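Local structure of BauA (Acinetobacter baumannii, 6HCP) at residues Ile72-Ala77 with Gly655-Thr660; Thr165-Asp170 with Met291-Tyr296; Ala683-Gln686 with Leu690-Gly693. The protein imports iron across the bacterial outer membrane as a TonB-dependent receptor for ferric preacinetobactin. All blocks are in the same frame, centred on the assembly; numbering follows the deposited sequence.

Interaction 1 of 3, residues Ile72-Ala77 with Gly655-Thr660; sequences IEDKQA and GARYST. With EDO (1,2-ethanediol), chain K.
Asp74 lays its carboxylate over one face of the Arg657 guanidinium. The two planes are only 7° apart, so the groups stack instead of meeting edge to edge. Asp74 OD1 is 3.4 Å from Arg657 NE, but it sits above the face of the guanidinium. The salt bridge is therefore a matter of charge, with no N-H aimed at the oxygen. On the other side of the contact, Arg657 starts out trans (chi1 -178°) and then bends at chi3 (68°), which turns the guanidinium under the aspartate. An ethanediol joins the same two residues. Its O1 donates to Asp74 O at 2.7 Å and accepts from Arg657 NH2 at 2.8 Å. Beyond Asp74 the helix closes in a Schellman motif at Gln76, with Gln76 N bonded to Glu73 O at 3.0 Å and Ala77 N to Ile72 O at 3.2 Å. Both charges have further partners. Asp74 also meets Lys70, Gln42 and Arg670, and Arg657 NH1 meets Glu614. The contact thus joins plug to barrel: helix 69-75 faces the inner wall at strand 645-662, which is paired with strands 622-637 and 665-674.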
loop_
_atom_site.group_PDB
_atom_site.type_symbol
_atom_site.label_atom_id
_atom_site.label_comp_id
_atom_site.label_asym_id
_atom_site.label_seq_id
_atom_site.Cartn_x
_atom_site.Cartn_y
_atom_site.Cartn_z
ATOM N N ILE A 72 -12.226 -13.464 18.762
ATOM C CA ILE A 72 -10.875 -13.182 19.121
ATOM C C ILE A 72 -9.926 -13.705 18.030
ATOM O O ILE A 72 -8.955 -13.023 17.652
ATOM C CB ILE A 72 -10.556 -13.750 20.514
ATOM C CG1 ILE A 72 -11.417 -13.088 21.599
ATOM C CG2 ILE A 72 -9.084 -13.632 20.817
ATOM C CD1 ILE A 72 -11.322 -13.786 22.930
ATOM N N GLU A 73 -10.127 -14.957 17.597
ATOM C CA GLU A 73 -9.232 -15.529 16.587
ATOM C C GLU A 73 -9.476 -14.824 15.240
ATOM O O GLU A 73 -8.538 -14.628 14.471
ATOM C CB GLU A 73 -9.408 -17.047 16.468
ATOM C CG GLU A 73 -8.847 -17.838 17.647
ATOM C CD GLU A 73 -7.336 -17.930 17.820
ATOM O OE1 GLU A 73 -6.917 -18.188 18.986
ATOM O OE2 GLU A 73 -6.571 -17.792 16.806
ATOM N N ASP A 74 -10.725 -14.439 14.963
ATOM C CA ASP A 74 -11.046 -13.768 13.696
ATOM C C ASP A 74 -10.334 -12.409 13.579
ATOM O O ASP A 74 -9.932 -12.009 12.482
ATOM C CB ASP A 74 -12.548 -13.619 13.508
ATOM C CG ASP A 74 -13.241 -14.921 13.116
ATOM O OD1 ASP A 74 -12.532 -15.872 12.715
ATOM O OD2 ASP A 74 -14.473 -14.979 13.239
ATOM N N LYS A 75 -10.155 -11.703 14.701
ATOM C CA LYS A 75 -9.426 -10.425 14.703
ATOM C C LYS A 75 -7.908 -10.638 14.754
ATOM O O LYS A 75 -7.127 -9.676 14.604
ATOM C CB LYS A 75 -9.881 -9.574 15.903
ATOM C CG LYS A 75 -11.356 -9.233 15.931
ATOM C CD LYS A 75 -11.850 -8.432 14.722
ATOM C CE LYS A 75 -11.282 -7.027 14.721
ATOM N NZ LYS A 75 -11.762 -6.202 13.587
ATOM N N GLN A 76 -7.474 -11.866 15.066
ATOM C CA GLN A 76 -6.060 -12.138 15.430
ATOM C C GLN A 76 -5.632 -11.180 16.562
ATOM O O GLN A 76 -4.516 -10.638 16.571
ATOM C CB GLN A 76 -5.130 -12.033 14.206
ATOM C CG GLN A 76 -5.592 -12.855 12.999
ATOM C CD GLN A 76 -4.507 -13.031 11.950
ATOM O OE1 GLN A 76 -3.401 -13.458 12.239
ATOM N NE2 GLN A 76 -4.771 -12.547 10.750
ATOM N N ALA A 77 -6.517 -11.011 17.545
ATOM C CA ALA A 77 -6.316 -10.076 18.639
ATOM C C ALA A 77 -5.122 -10.512 19.493
ATOM O O ALA A 77 -5.022 -11.669 19.937
ATOM C CB ALA A 77 -7.584 -9.981 19.460
ATOM N N GLY A 655 -9.743 -7.494 5.966
ATOM C CA GLY A 655 -9.291 -8.840 6.181
ATOM C C GLY A 655 -9.945 -9.826 5.231
ATOM O O GLY A 655 -10.975 -9.537 4.640
ATOM N N ALA A 656 -9.373 -11.026 5.190
ATOM C CA ALA A 656 -9.998 -12.150 4.515
ATOM C C ALA A 656 -9.726 -13.414 5.329
ATOM O O ALA A 656 -8.662 -13.570 5.960
ATOM C CB ALA A 656 -9.485 -12.263 3.091
ATOM N N ARG A 657 -10.692 -14.329 5.273
ATOM C CA ARG A 657 -10.614 -15.600 5.940
ATOM C C ARG A 657 -11.100 -16.694 4.976
ATOM O O ARG A 657 -12.070 -16.495 4.283
ATOM C CB ARG A 657 -11.497 -15.550 7.188
ATOM C CG ARG A 657 -11.510 -16.801 8.059
ATOM C CD ARG A 657 -12.071 -16.481 9.448
ATOM N NE ARG A 657 -13.493 -16.155 9.450
ATOM C CZ ARG A 657 -14.028 -14.980 9.792
ATOM N NH1 ARG A 657 -15.339 -14.889 9.905
ATOM N NH2 ARG A 657 -13.292 -13.890 9.916
ATOM N N TYR A 658 -10.427 -17.843 5.018
ATOM C CA TYR A 658 -10.850 -19.001 4.235
ATOM C C TYR A 658 -10.867 -20.213 5.158
ATOM O O TYR A 658 -9.836 -20.598 5.704
ATOM C CB TYR A 658 -9.933 -19.254 3.031
ATOM C CG TYR A 658 -10.454 -20.324 2.095
ATOM C CD1 TYR A 658 -11.691 -20.182 1.488
ATOM C CD2 TYR A 658 -9.782 -21.521 1.918
ATOM C CE1 TYR A 658 -12.238 -21.190 0.706
ATOM C CE2 TYR A 658 -10.292 -22.524 1.099
ATOM C CZ TYR A 658 -11.526 -22.360 0.498
ATOM O OH TYR A 658 -12.041 -23.342 -0.304
ATOM N N SER A 659 -12.057 -20.793 5.321
ATOM C CA SER A 659 -12.252 -21.976 6.159
ATOM C C SER A 659 -12.634 -23.171 5.280
ATOM O O SER A 659 -13.543 -23.074 4.460
ATOM C CB SER A 659 -13.288 -21.723 7.219
ATOM O OG SER A 659 -14.574 -21.572 6.640
ATOM N N THR A 660 -11.891 -24.266 5.439
ATOM C CA THR A 660 -12.056 -25.458 4.614
ATOM C C THR A 660 -11.652 -26.684 5.435
ATOM O O THR A 660 -11.436 -26.579 6.644
ATOM C CB THR A 660 -11.266 -25.296 3.307
ATOM O OG1 THR A 660 -11.642 -26.342 2.415
ATOM C CG2 THR A 660 -9.768 -25.312 3.509
HETATM C C1 EDO K . -9.646 -12.767 9.327
HETATM O O1 EDO K . -10.523 -13.439 10.303
HETATM C C2 EDO K . -10.519 -11.798 8.506
HETATM O O2 EDO K . -11.031 -10.740 9.346
#

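Interaction 2 of 3, residues Thr165-Asp170 with Met291-Tyr296; sequences TKYAAD and MIRGEY. With EDO (1,2-ethanediol), chain V.
Tyr167 and Arg293 meet through the tyrosine hydroxyl and one arm of the guanidinium. Tyr167 belongs to the loop that leads from the plug strand 159-165 to the first barrel strand, 173-181. Arg293 sits on barrel strand 282-297. Along that strand, Met291 comes first and turns its side chain to the same side as Arg293. It packs on Met118 and Asn119 of the plug.

Arg293 carries the contact. Its NH2 donates to Tyr167 OH at 2.7 Å, with an angle of 152° at the hydrogen. The hydroxyl lies at the guanidinium edge, in its plane, so the N-H is well directed. The ring is turned 37° from the guanidinium, and NH2 comes within 3.5 Å of Tyr167 CZ. The arginine chain is bent at chi3 (-68°), which swings its end round to the tyrosine. Its other arm, NH1, makes a weak bond of 3.3 Å to O2 of an ethanediol. Phe241 of strand 238-252 adds a cation-pi contact.

Glu295 follows on the strand and takes both hydroxyls of that ethanediol, O2 being shared with Arg293. Its OE2 accepts from O1 at 2.8 Å and from O2 at 2.9 Å. OE1 is in a salt bridge with Arg239.

Tyr167 OH is also hydrogen-bonded to Asp243 OD2, its stronger polar partner. The hydroxyl accepts from Arg293, so its own O-H probably serves the bond to the aspartate. The hydroxyl thus links an arginine and a carboxylate. The positive arginine would tend to make the phenol a better donor, while the nearby carboxylate would oppose its ionisation.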
loop_
_atom_site.group_PDB
_atom_site.type_symbol
_atom_site.label_atom_id
_atom_site.label_comp_id
_atom_site.label_asym_id
_atom_site.label_seq_id
_atom_site.Cartn_x
_atom_site.Cartn_y
_atom_site.Cartn_z
ATOM N N THR A 165 -12.520 -18.089 31.245
ATOM C CA THR A 165 -11.486 -19.014 30.795
ATOM C C THR A 165 -12.119 -20.182 30.021
ATOM O O THR A 165 -13.339 -20.401 30.067
ATOM C CB THR A 165 -10.645 -19.534 31.965
ATOM O OG1 THR A 165 -11.532 -20.157 32.895
ATOM C CG2 THR A 165 -9.851 -18.429 32.623
ATOM N N LYS A 166 -11.261 -20.903 29.300
ATOM C CA LYS A 166 -11.668 -22.071 28.495
ATOM C C LYS A 166 -11.644 -23.343 29.362
ATOM O O LYS A 166 -10.651 -23.612 30.048
ATOM C CB LYS A 166 -10.683 -22.285 27.344
ATOM C CG LYS A 166 -10.720 -21.262 26.222
ATOM C CD LYS A 166 -9.500 -21.386 25.305
ATOM C CE LYS A 166 -9.645 -20.618 24.006
ATOM N NZ LYS A 166 -8.442 -20.764 23.153
ATOM N N TYR A 167 -12.683 -24.169 29.212
ATOM C CA TYR A 167 -12.698 -25.520 29.781
ATOM C C TYR A 167 -12.957 -26.541 28.654
ATOM O O TYR A 167 -13.413 -26.184 27.552
ATOM C CB TYR A 167 -13.752 -25.595 30.889
ATOM C CG TYR A 167 -13.525 -24.632 32.034
ATOM C CD1 TYR A 167 -12.495 -24.830 32.944
ATOM C CD2 TYR A 167 -14.285 -23.478 32.151
ATOM C CE1 TYR A 167 -12.266 -23.936 33.982
ATOM C CE2 TYR A 167 -14.074 -22.582 33.187
ATOM C CZ TYR A 167 -13.058 -22.802 34.099
ATOM O OH TYR A 167 -12.844 -21.893 35.103
ATOM N N ALA A 168 -12.690 -27.816 28.946
ATOM C CA ALA A 168 -12.750 -28.877 27.938
ATOM C C ALA A 168 -14.189 -29.116 27.494
ATOM O O ALA A 168 -15.070 -29.371 28.309
ATOM C CB ALA A 168 -12.130 -30.142 28.470
ATOM N N ALA A 169 -14.407 -29.048 26.179
ATOM C CA ALA A 169 -15.641 -29.534 25.564
ATOM C C ALA A 169 -15.693 -31.075 25.637
ATOM O O ALA A 169 -14.689 -31.743 25.911
ATOM C CB ALA A 169 -15.723 -29.046 24.134
ATOM N N ASP A 170 -16.866 -31.625 25.331
ATOM C CA ASP A 170 -17.146 -33.070 25.455
ATOM C C ASP A 170 -16.245 -33.880 24.512
ATOM O O ASP A 170 -15.574 -34.818 24.955
ATOM C CB ASP A 170 -18.626 -33.354 25.203
ATOM C CG ASP A 170 -19.505 -33.029 26.400
ATOM O OD1 ASP A 170 -19.007 -33.146 27.548
ATOM O OD2 ASP A 170 -20.659 -32.619 26.181
ATOM N N MET A 291 -6.618 -19.650 40.270
ATOM C CA MET A 291 -7.840 -19.485 41.038
ATOM C C MET A 291 -8.638 -20.787 41.062
ATOM O O MET A 291 -8.468 -21.662 40.215
ATOM C CB MET A 291 -8.727 -18.378 40.479
ATOM C CG MET A 291 -9.168 -18.606 39.052
ATOM S SD MET A 291 -10.201 -17.231 38.479
ATOM C CE MET A 291 -11.691 -17.439 39.449
ATOM N N ILE A 292 -9.462 -20.908 42.102
ATOM C CA ILE A 292 -10.357 -22.029 42.246
ATOM C C ILE A 292 -11.721 -21.496 42.640
ATOM O O ILE A 292 -11.833 -20.568 43.458
ATOM C CB ILE A 292 -9.825 -23.049 43.272
ATOM C CG1 ILE A 292 -10.762 -24.256 43.389
ATOM C CG2 ILE A 292 -9.588 -22.389 44.618
ATOM C CD1 ILE A 292 -10.134 -25.422 44.117
ATOM N N ARG A 293 -12.741 -22.092 42.038
ATOM C CA ARG A 293 -14.112 -21.794 42.309
ATOM C C ARG A 293 -14.839 -23.100 42.631
ATOM O O ARG A 293 -14.677 -24.093 41.933
ATOM C CB ARG A 293 -14.803 -21.163 41.096
ATOM C CG ARG A 293 -14.281 -19.788 40.703
ATOM C CD ARG A 293 -14.974 -19.253 39.459
ATOM N NE ARG A 293 -14.652 -19.998 38.246
ATOM C CZ ARG A 293 -15.551 -20.323 37.314
ATOM N NH1 ARG A 293 -16.824 -20.001 37.485
ATOM N NH2 ARG A 293 -15.170 -20.920 36.199
ATOM N N GLY A 294 -15.641 -23.069 43.692
ATOM C CA GLY A 294 -16.471 -24.211 44.096
ATOM C C GLY A 294 -17.906 -23.781 44.271
ATOM O O GLY A 294 -18.169 -22.651 44.658
ATOM N N GLU A 295 -18.831 -24.640 43.841
ATOM C CA GLU A 295 -20.260 -24.414 44.028
ATOM C C GLU A 295 -20.888 -25.664 44.660
ATOM O O GLU A 295 -20.481 -26.792 44.369
ATOM C CB GLU A 295 -20.936 -24.101 42.697
ATOM C CG GLU A 295 -20.349 -22.903 41.976
ATOM C CD GLU A 295 -20.957 -22.628 40.611
ATOM O OE1 GLU A 295 -21.881 -23.364 40.208
ATOM O OE2 GLU A 295 -20.444 -21.726 39.926
ATOM N N TYR A 296 -21.880 -25.443 45.520
ATOM C CA TYR A 296 -22.617 -26.531 46.184
ATOM C C TYR A 296 -24.104 -26.189 46.213
ATOM O O TYR A 296 -24.509 -25.156 46.752
ATOM C CB TYR A 296 -22.078 -26.800 47.591
ATOM C CG TYR A 296 -22.667 -28.033 48.227
ATOM C CD1 TYR A 296 -22.248 -29.298 47.853
ATOM C CD2 TYR A 296 -23.804 -27.943 49.009
ATOM C CE1 TYR A 296 -22.880 -30.439 48.322
ATOM C CE2 TYR A 296 -24.413 -29.070 49.535
ATOM C CZ TYR A 296 -23.958 -30.323 49.176
ATOM O OH TYR A 296 -24.563 -31.434 49.686
HETATM C C1 EDO V . -19.391 -18.158 41.125
HETATM O O1 EDO V . -20.259 -19.284 41.270
HETATM C C2 EDO V . -17.997 -18.706 40.886
HETATM O O2 EDO V . -18.148 -20.091 40.539
#

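Interaction 3 of 3, residues Ala683-Gln686 with Leu690-Gly693; sequences AQPQ and LALG
Ala683 and Ala691 form an antiparallel hydrogen-bonded pair, with their CA atoms 5.6 Å apart. Two backbone bonds link them. Ala691 N donates to Ala683 O at 2.8 Å, and Ala683 N donates to Ala691 O at 3.0 Å. Ala683 O has a second, weaker partner: the CA-H of Leu690, with CA 3.3 Å away and an angle of 141° at the hydrogen. One carbonyl oxygen thus receives an N-H and a C-H from consecutive residues.

The pair closes a small beta hairpin made of strands 682-683 and 691-692. It lies in the connection between barrel strands 665-674 and 697-705, the last two of the chain. In a TonB-dependent receptor this connection is expected on the extracellular side. Leu690 to Gly693 fall in a predicted TonB C-terminal box.

Apolar contacts come from Pro685. Its ring leans against the start of the returning arm. Pro685 CD is 3.5 Å from Leu690 C, and Pro685 CG touches Ala691 CB at 3.9 Å. The methyl groups of Ala683 and Ala691 are on the same face of the hairpin. Ala683 and Pro685 both pack on Asn94 of the plug. The Leu690 side chain packs on Trp682 of the first arm, on Ile638 and on Val646 of strand 645-662.

Two glutamines add side-chain hydrogen bonds. Gln684 NE2 bonds to Asn689 O within the hairpin and to Ile638 O outside it. The Gln684 side chain also lies against Val602 and Ala603 of strand 599-618. Gln686 NE2 bonds to Asn103 OD1 of the plug.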
loop_
_atom_site.group_PDB
_atom_site.type_symbol
_atom_site.label_atom_id
_atom_site.label_comp_id
_atom_site.label_asym_id
_atom_site.label_seq_id
_atom_site.Cartn_x
_atom_site.Cartn_y
_atom_site.Cartn_z
ATOM N N ALA A 683 -2.290 10.766 19.763
ATOM C CA ALA A 683 -3.381 10.600 20.743
ATOM C C ALA A 683 -2.742 10.534 22.130
ATOM O O ALA A 683 -1.525 10.407 22.245
ATOM C CB ALA A 683 -4.170 9.356 20.439
ATOM N N GLN A 684 -3.566 10.555 23.184
ATOM C CA GLN A 684 -3.032 10.747 24.514
ATOM C C GLN A 684 -2.917 9.401 25.202
ATOM O O GLN A 684 -3.925 8.778 25.534
ATOM C CB GLN A 684 -3.893 11.693 25.359
ATOM C CG GLN A 684 -3.300 11.961 26.746
ATOM C CD GLN A 684 -3.675 13.312 27.308
ATOM O OE1 GLN A 684 -4.521 13.414 28.199
ATOM N NE2 GLN A 684 -2.975 14.355 26.855
ATOM N N PRO A 685 -1.694 8.993 25.586
ATOM C CA PRO A 685 -1.509 7.785 26.396
ATOM C C PRO A 685 -1.614 8.123 27.891
ATOM O O PRO A 685 -1.754 9.302 28.263
ATOM C CB PRO A 685 -0.085 7.386 26.005
ATOM C CG PRO A 685 0.622 8.721 25.883
ATOM C CD PRO A 685 -0.423 9.681 25.331
ATOM N N GLN A 686 -1.342 7.130 28.728
ATOM C CA GLN A 686 -1.137 7.365 30.169
ATOM C C GLN A 686 0.220 8.021 30.430
ATOM O O GLN A 686 1.215 7.728 29.755
ATOM C CB GLN A 686 -1.236 6.038 30.909
ATOM C CG GLN A 686 -2.662 5.517 30.938
ATOM C CD GLN A 686 -2.795 4.254 31.754
ATOM O OE1 GLN A 686 -2.112 4.083 32.754
ATOM N NE2 GLN A 686 -3.764 3.419 31.397
ATOM N N LEU A 690 1.284 12.726 24.624
ATOM C CA LEU A 690 1.039 12.275 23.264
ATOM C C LEU A 690 1.822 10.995 22.980
ATOM O O LEU A 690 2.929 10.832 23.449
ATOM C CB LEU A 690 1.536 13.319 22.260
ATOM C CG LEU A 690 0.895 14.695 22.282
ATOM C CD1 LEU A 690 1.590 15.580 21.256
ATOM C CD2 LEU A 690 -0.590 14.628 22.011
ATOM N N ALA A 691 1.266 10.172 22.095
ATOM C CA ALA A 691 1.972 9.074 21.490
ATOM C C ALA A 691 1.379 8.849 20.098
ATOM O O ALA A 691 0.210 9.114 19.861
ATOM C CB ALA A 691 1.848 7.835 22.337
ATOM N N LEU A 692 2.212 8.371 19.173
ATOM C CA LEU A 692 1.741 8.043 17.845
ATOM C C LEU A 692 0.901 6.765 17.874
ATOM O O LEU A 692 1.270 5.788 18.504
ATOM C CB LEU A 692 2.940 7.846 16.911
ATOM C CG LEU A 692 3.666 9.114 16.496
ATOM C CD1 LEU A 692 4.928 8.753 15.720
ATOM C CD2 LEU A 692 2.767 10.018 15.662
ATOM N N GLY A 693 -0.168 6.760 17.082
ATOM C CA GLY A 693 -0.963 5.574 16.844
ATOM C C GLY A 693 -0.174 4.522 16.073
ATOM O O GLY A 693 0.745 4.845 15.343
#

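Interactions 1 and 2 both set the plug, or the loop leaving it, against the barrel wall, with centres about 27 Å apart. Interaction 1 is buried and rests on stacked opposite charges in a wider ionic cluster. Interaction 2 is a surface contact whose main link is one directed hydrogen bond from an arginine to a phenol. In each, an ethanediol, probably from the crystallisation liquor, binds the arginine. Interaction 3 differs in kind. It is buried and local, joins two short arms of one hairpin, and uses backbone bonds and apolar contact without charge. It lies about 39 Å from interaction 2, centre to centre, across the middle of the chain.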